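Local coordinates for 3-oxo-glucose-6-phosphate:glutamate aminotransferase (Bacillus subtilis subsp. subtilis, PDB 4K2M), which catalyses the reversible, pyridoxal phosphate-dependent transamination of 3-dehydroglucose 6-phosphate with glutamate to give kanosamine 6-phosphate, a step in antibiotic biosynthesis, at residues S67-L72 against D427-G432; P197-G202 against I229-L234. All blocks are in the same frame, centred on the assembly; numbering follows the deposited sequence. Where two conformers were deposited one is given.

Interaction 1: residues S67-L72 against D427-G432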
loop_
_atom_site.group_PDB
_atom_site.type_symbol
_atom_site.label_atom_id
_atom_site.label_comp_id
_atom_site.label_asym_id
_atom_site.label_seq_id
_atom_site.Cartn_x
_atom_site.Cartn_y
_atom_site.Cartn_z
ATOM N N SER A 67 -4.018 -17.550 -33.291
ATOM C CA SER A 67 -2.879 -16.993 -34.029
ATOM C C SER A 67 -1.837 -16.371 -33.102
ATOM O O SER A 67 -0.693 -16.121 -33.505
ATOM C CB SER A 67 -3.346 -15.954 -35.044
ATOM O OG SER A 67 -3.798 -14.783 -34.392
ATOM N N LYS A 68 -2.227 -16.116 -31.859
ATOM C CA LYS A 68 -1.267 -15.628 -30.874
ATOM C C LYS A 68 -1.657 -16.083 -29.472
ATOM O O LYS A 68 -2.844 -16.297 -29.178
ATOM C CB LYS A 68 -1.128 -14.112 -30.952
ATOM C CG LYS A 68 -2.203 -13.350 -30.245
ATOM C CD LYS A 68 -1.842 -11.876 -30.141
ATOM C CE LYS A 68 -2.197 -11.338 -28.758
ATOM N NZ LYS A 68 -3.580 -11.725 -28.359
ATOM N N VAL A 69 -0.648 -16.277 -28.628
ATOM C CA VAL A 69 -0.865 -16.709 -27.258
ATOM C C VAL A 69 -0.023 -15.809 -26.362
ATOM O O VAL A 69 1.187 -16.005 -26.240
ATOM C CB VAL A 69 -0.417 -18.163 -27.041
ATOM C CG1 VAL A 69 -0.651 -18.586 -25.595
ATOM C CG2 VAL A 69 -1.160 -19.121 -27.977
ATOM N N PRO A 70 -0.656 -14.792 -25.766
ATOM C CA PRO A 70 0.034 -13.946 -24.786
ATOM C C PRO A 70 0.413 -14.766 -23.565
ATOM O O PRO A 70 -0.296 -15.701 -23.204
ATOM C CB PRO A 70 -1.023 -12.904 -24.405
ATOM C CG PRO A 70 -2.065 -12.976 -25.475
ATOM C CD PRO A 70 -2.051 -14.369 -25.994
ATOM N N PHE A 71 1.529 -14.433 -22.930
ATOM C CA PHE A 71 1.947 -15.179 -21.758
ATOM C C PHE A 71 1.002 -14.950 -20.572
ATOM O O PHE A 71 0.609 -15.893 -19.874
ATOM C CB PHE A 71 3.381 -14.787 -21.373
ATOM C CG PHE A 71 3.881 -15.503 -20.158
ATOM C CD1 PHE A 71 4.379 -16.801 -20.253
ATOM C CD2 PHE A 71 3.844 -14.887 -18.907
ATOM C CE1 PHE A 71 4.829 -17.470 -19.119
ATOM C CE2 PHE A 71 4.278 -15.545 -17.784
ATOM C CZ PHE A 71 4.781 -16.843 -17.881
ATOM N N LEU A 72 0.646 -13.695 -20.328
ATOM C CA LEU A 72 -0.171 -13.371 -19.160
ATOM C C LEU A 72 -0.965 -12.100 -19.402
ATOM O O LEU A 72 -0.593 -11.028 -18.923
ATOM C CB LEU A 72 0.705 -13.210 -17.906
ATOM C CG LEU A 72 -0.066 -13.089 -16.582
ATOM C CD1 LEU A 72 -0.761 -14.407 -16.236
ATOM C CD2 LEU A 72 0.864 -12.651 -15.454
ATOM N N ASP A 427 -2.758 -26.015 -26.535
ATOM C CA ASP A 427 -2.432 -26.859 -27.695
ATOM C C ASP A 427 -1.401 -26.185 -28.591
ATOM O O ASP A 427 -0.440 -26.821 -29.037
ATOM C CB ASP A 427 -3.685 -27.168 -28.543
ATOM C CG ASP A 427 -4.681 -28.070 -27.834
ATOM O OD1 ASP A 427 -4.298 -28.736 -26.844
ATOM O OD2 ASP A 427 -5.850 -28.119 -28.293
ATOM N N ARG A 428 -1.598 -24.901 -28.869
ATOM C CA ARG A 428 -0.686 -24.198 -29.757
ATOM C C ARG A 428 0.697 -24.020 -29.144
ATOM O O ARG A 428 1.718 -24.153 -29.835
ATOM C CB ARG A 428 -1.258 -22.840 -30.184
ATOM C CG ARG A 428 -0.383 -22.158 -31.248
ATOM C CD ARG A 428 -1.084 -21.015 -31.952
ATOM N NE ARG A 428 -0.262 -20.442 -33.021
ATOM C CZ ARG A 428 -0.259 -20.875 -34.280
ATOM N NH1 ARG A 428 -1.032 -21.893 -34.640
ATOM N NH2 ARG A 428 0.516 -20.289 -35.183
ATOM N N VAL A 429 0.741 -23.738 -27.841
ATOM C CA VAL A 429 2.018 -23.648 -27.138
ATOM C C VAL A 429 2.792 -24.944 -27.299
ATOM O O VAL A 429 3.988 -24.943 -27.603
ATOM C CB VAL A 429 1.822 -23.377 -25.634
ATOM C CG1 VAL A 429 3.181 -23.454 -24.899
ATOM C CG2 VAL A 429 1.184 -22.020 -25.424
ATOM N N MET A 430 2.096 -26.054 -27.095
ATOM C CA MET A 430 2.740 -27.356 -27.086
ATOM C C MET A 430 3.173 -27.798 -28.476
ATOM O O MET A 430 4.273 -28.314 -28.648
ATOM C CB MET A 430 1.820 -28.388 -26.439
ATOM C CG MET A 430 1.670 -28.141 -24.942
ATOM S SD MET A 430 0.739 -29.407 -24.093
ATOM C CE MET A 430 -0.843 -29.297 -24.925
ATOM N N GLU A 431 2.312 -27.587 -29.464
ATOM C CA GLU A 431 2.664 -27.938 -30.833
ATOM C C GLU A 431 3.823 -27.078 -31.325
ATOM O O GLU A 431 4.729 -27.571 -31.993
ATOM C CB GLU A 431 1.447 -27.808 -31.743
ATOM C CG GLU A 431 0.313 -28.736 -31.332
ATOM C CD GLU A 431 -0.862 -28.675 -32.276
ATOM O OE1 GLU A 431 -2.008 -28.532 -31.790
ATOM O OE2 GLU A 431 -0.638 -28.780 -33.502
ATOM N N GLY A 432 3.800 -25.796 -30.972
ATOM C CA GLY A 432 4.880 -24.887 -31.324
ATOM C C GLY A 432 6.189 -25.341 -30.699
ATOM O O GLY A 432 7.252 -25.305 -31.327
#

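Interaction 2: residues P197-G202 against I229-L234. With EDO (1,2-ethanediol), chain G.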
loop_
_atom_site.group_PDB
_atom_site.type_symbol
_atom_site.label_atom_id
_atom_site.label_comp_id
_atom_site.label_asym_id
_atom_site.label_seq_id
_atom_site.Cartn_x
_atom_site.Cartn_y
_atom_site.Cartn_z
ATOM N N PRO A 197 13.492 -19.267 3.045
ATOM C CA PRO A 197 13.208 -20.064 1.850
ATOM C C PRO A 197 12.101 -19.416 1.038
ATOM O O PRO A 197 11.199 -18.779 1.597
ATOM C CB PRO A 197 12.710 -21.403 2.421
ATOM C CG PRO A 197 12.188 -21.069 3.791
ATOM C CD PRO A 197 13.011 -19.912 4.287
ATOM N N VAL A 198 12.161 -19.589 -0.276
ATOM C CA VAL A 198 11.119 -19.095 -1.158
ATOM C C VAL A 198 10.440 -20.263 -1.860
ATOM O O VAL A 198 11.109 -21.134 -2.424
ATOM C CB VAL A 198 11.707 -18.171 -2.220
ATOM C CG1 VAL A 198 10.592 -17.637 -3.143
ATOM C CG2 VAL A 198 12.462 -17.019 -1.568
ATOM N N HIS A 199 9.116 -20.290 -1.839
ATOM C CA HIS A 199 8.417 -21.368 -2.533
ATOM C C HIS A 199 8.223 -20.933 -3.972
ATOM O O HIS A 199 7.135 -20.542 -4.391
ATOM C CB HIS A 199 7.101 -21.711 -1.834
ATOM C CG HIS A 199 7.301 -22.031 -0.384
ATOM N ND1 HIS A 199 8.387 -22.740 0.063
ATOM C CD2 HIS A 199 6.587 -21.683 0.714
ATOM C CE1 HIS A 199 8.340 -22.827 1.385
ATOM N NE2 HIS A 199 7.265 -22.192 1.803
ATOM N N LEU A 200 9.319 -20.963 -4.716
ATOM C CA LEU A 200 9.380 -20.305 -6.015
ATOM C C LEU A 200 8.541 -21.017 -7.053
ATOM O O LEU A 200 8.560 -22.256 -7.152
ATOM C CB LEU A 200 10.832 -20.254 -6.492
ATOM C CG LEU A 200 11.093 -19.316 -7.670
ATOM C CD1 LEU A 200 10.688 -17.867 -7.332
ATOM C CD2 LEU A 200 12.583 -19.384 -8.019
ATOM N N TYR A 201 7.803 -20.208 -7.816
ATOM C CA TYR A 201 6.901 -20.654 -8.876
ATOM C C TYR A 201 5.717 -21.438 -8.312
ATOM O O TYR A 201 4.898 -21.953 -9.075
ATOM C CB TYR A 201 7.638 -21.490 -9.934
ATOM C CG TYR A 201 8.922 -20.859 -10.443
ATOM C CD1 TYR A 201 9.037 -19.486 -10.601
ATOM C CD2 TYR A 201 10.002 -21.649 -10.779
ATOM C CE1 TYR A 201 10.220 -18.910 -11.071
ATOM C CE2 TYR A 201 11.180 -21.089 -11.243
ATOM C CZ TYR A 201 11.275 -19.724 -11.396
ATOM O OH TYR A 201 12.462 -19.202 -11.860
ATOM N N GLY A 202 5.619 -21.517 -6.983
ATOM C CA GLY A 202 4.543 -22.267 -6.337
ATOM C C GLY A 202 4.973 -23.640 -5.831
ATOM O O GLY A 202 4.166 -24.398 -5.290
ATOM N N ILE A 229 0.218 -19.740 -2.203
ATOM C CA ILE A 229 -1.068 -19.979 -1.531
ATOM C C ILE A 229 -1.752 -21.242 -2.064
ATOM O O ILE A 229 -1.834 -21.449 -3.281
ATOM C CB ILE A 229 -2.019 -18.771 -1.579
ATOM C CG1 ILE A 229 -3.161 -18.979 -0.574
ATOM C CG2 ILE A 229 -2.556 -18.529 -3.000
ATOM C CD1 ILE A 229 -4.002 -17.746 -0.297
ATOM N N GLY A 230 -2.214 -22.088 -1.139
ATOM C CA GLY A 230 -2.876 -23.349 -1.477
ATOM C C GLY A 230 -1.987 -24.556 -1.176
ATOM O O GLY A 230 -2.448 -25.699 -1.167
ATOM N N LEU A 231 -0.694 -24.329 -0.938
ATOM C CA LEU A 231 0.209 -25.447 -0.640
ATOM C C LEU A 231 -0.206 -26.166 0.639
ATOM O O LEU A 231 -0.447 -25.543 1.668
ATOM C CB LEU A 231 1.671 -24.988 -0.519
ATOM C CG LEU A 231 2.412 -24.660 -1.819
ATOM C CD1 LEU A 231 3.749 -23.996 -1.490
ATOM C CD2 LEU A 231 2.666 -25.932 -2.596
ATOM N N THR A 232 -0.326 -27.485 0.559
ATOM C CA THR A 232 -0.629 -28.298 1.727
ATOM C C THR A 232 0.476 -28.150 2.772
ATOM O O THR A 232 1.675 -28.166 2.443
ATOM C CB THR A 232 -0.772 -29.762 1.315
ATOM O OG1 THR A 232 -1.977 -29.902 0.554
ATOM C CG2 THR A 232 -0.826 -30.683 2.537
ATOM N N ASP A 233 0.056 -27.976 4.025
ATOM C CA ASP A 233 0.963 -27.840 5.165
ATOM C C ASP A 233 1.816 -26.591 5.092
ATOM O O ASP A 233 2.882 -26.529 5.698
ATOM C CB ASP A 233 1.856 -29.072 5.312
ATOM C CG ASP A 233 1.100 -30.271 5.813
ATOM O OD1 ASP A 233 0.057 -30.077 6.468
ATOM O OD2 ASP A 233 1.551 -31.398 5.541
ATOM N N LEU A 234 1.335 -25.583 4.374
ATOM C CA LEU A 234 2.052 -24.313 4.326
ATOM C C LEU A 234 2.217 -23.763 5.740
ATOM O O LEU A 234 1.242 -23.647 6.490
ATOM C CB LEU A 234 1.277 -23.310 3.470
ATOM C CG LEU A 234 2.011 -21.999 3.204
ATOM C CD1 LEU A 234 3.289 -22.299 2.416
ATOM C CD2 LEU A 234 1.107 -21.052 2.444
HETATM C C1 EDO G . 15.694 -18.636 -12.875
HETATM O O1 EDO G . 16.578 -17.768 -12.172
HETATM C C2 EDO G . 15.583 -19.972 -12.154
HETATM O O2 EDO G . 14.860 -19.780 -10.936
#

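Interaction 1: residues S67-L72 against D427-G432
Helix 423-441, the last of the chain, meets the irregular loop segment 67-72 through Val-69 and Val-429. Their CA atoms, 7.5 Å apart, are the closest pair across the two segments. The methyl contact runs from Val-69 CG1 to Val-429 CG2 at 3.9 Å, and the two side chains cross at about a right angle. On Val-69 the touching branch is the one anti to the backbone N (chi1 180°); its other methyl, CG2, lies 4.3 Å from Arg-428 CB, so one valine spans two successive helix residues.

Here the loop between helices 53-57 and 80-93 passes the C-terminal helix of an aspartate aminotransferase fold. No hydrogen bond joins the two segments, which bury only 170 Å² between them. Segment 67-72 is held instead by a third element: the backbone of Val-69 bonds to Gly-374 and Gln-376, and Phe-71 N bonds to OE1 of Gln-376.

Arg-428 reaches the same region with a nearly straight chain, chi1 to chi3 all close to 180°. Its NE passes 4.4 Å from Ser-67 C, a loose, oblique approach, while donating a hydrogen bond to Phe-373 O. On the preceding helix residue, Asp-427 OD1 forms a salt bridge with Arg-325, and OD2 is hydrogen-bonded to Tyr-60 OH.

Interaction 2: residues P197-G202 against I229-L234
His-199 and Gly-202 meet Leu-231 and Leu-234 between two loops of the large-domain sheet of this fold-type-I, pyridoxal phosphate-dependent enzyme. The loops follow strands 192-195 and 220-224, which are parallel neighbours in a mixed seven-stranded sheet.

The contacts across the pair are van der Waals only, with no hydrogen bond between the loops, and all four residues are buried. Both methyls of Leu-231 lie against the carbonyl oxygen of Gly-202, CD2 at 3.4 Å and CD1 at 3.8 Å from Gly-202 O; CD1 also comes within 4.1 Å of His-199 CB. Leu-234 approaches the imidazole from another position: its CD1 is 3.8 Å from His-199 CD2 and 4.0 Å from NE2, and the two side chains meet obliquely. Leu-234 turns CG away from its backbone nitrogen (chi1 -173°), which carries CD1 to the ring although its CB is not aimed at the other loop.

Backbone bonds shape each loop separately. His-199 is the centre of an inverse gamma turn whose Leu-200 N to Val-198 O bond is weak, and Gly-202 N bonds to His-199 O at 3.2 Å. In the other loop, a type II beta turn from Leu-231 to Leu-234 is closed by Leu-234 N to Leu-231 O, also 3.2 Å.

Further polar bonds run to groups outside the two loops. His-199 uses both ring nitrogens, NE2 with Glu-223 OE1 and ND1 with Ser-205 OG, which fixes the rotation of the ring beside the leucines. The backbone N of Tyr-201 donates to OE1 of the cofactor-binding Gln-227, while Val-198 touches the bound external aldimine. A 1,2-ethanediol, probably from the crystallisation liquor, donates from O2 to Tyr-201 OH at 2.6 Å.

How the interactions relate
Interactions 1 and 2 do not touch: their centres lie 27 Å apart and their nearest atoms about 9 Å. They also differ in depth, the centre of interaction 1 being 23 Å from the chain centre and that of interaction 2 only 6 Å. Only interaction 2 borders the active site, where the side chain of His-199 is about 7 Å from the bound kanosamine 6-phosphate adduct and Gly-202 is about 5 Å from the side chain of the cofactor-binding Gln-227. Interaction 1 is remote from the annotated sites. In sequence, both loops of interaction 2 fall within the 354 residues separating the segments of interaction 1.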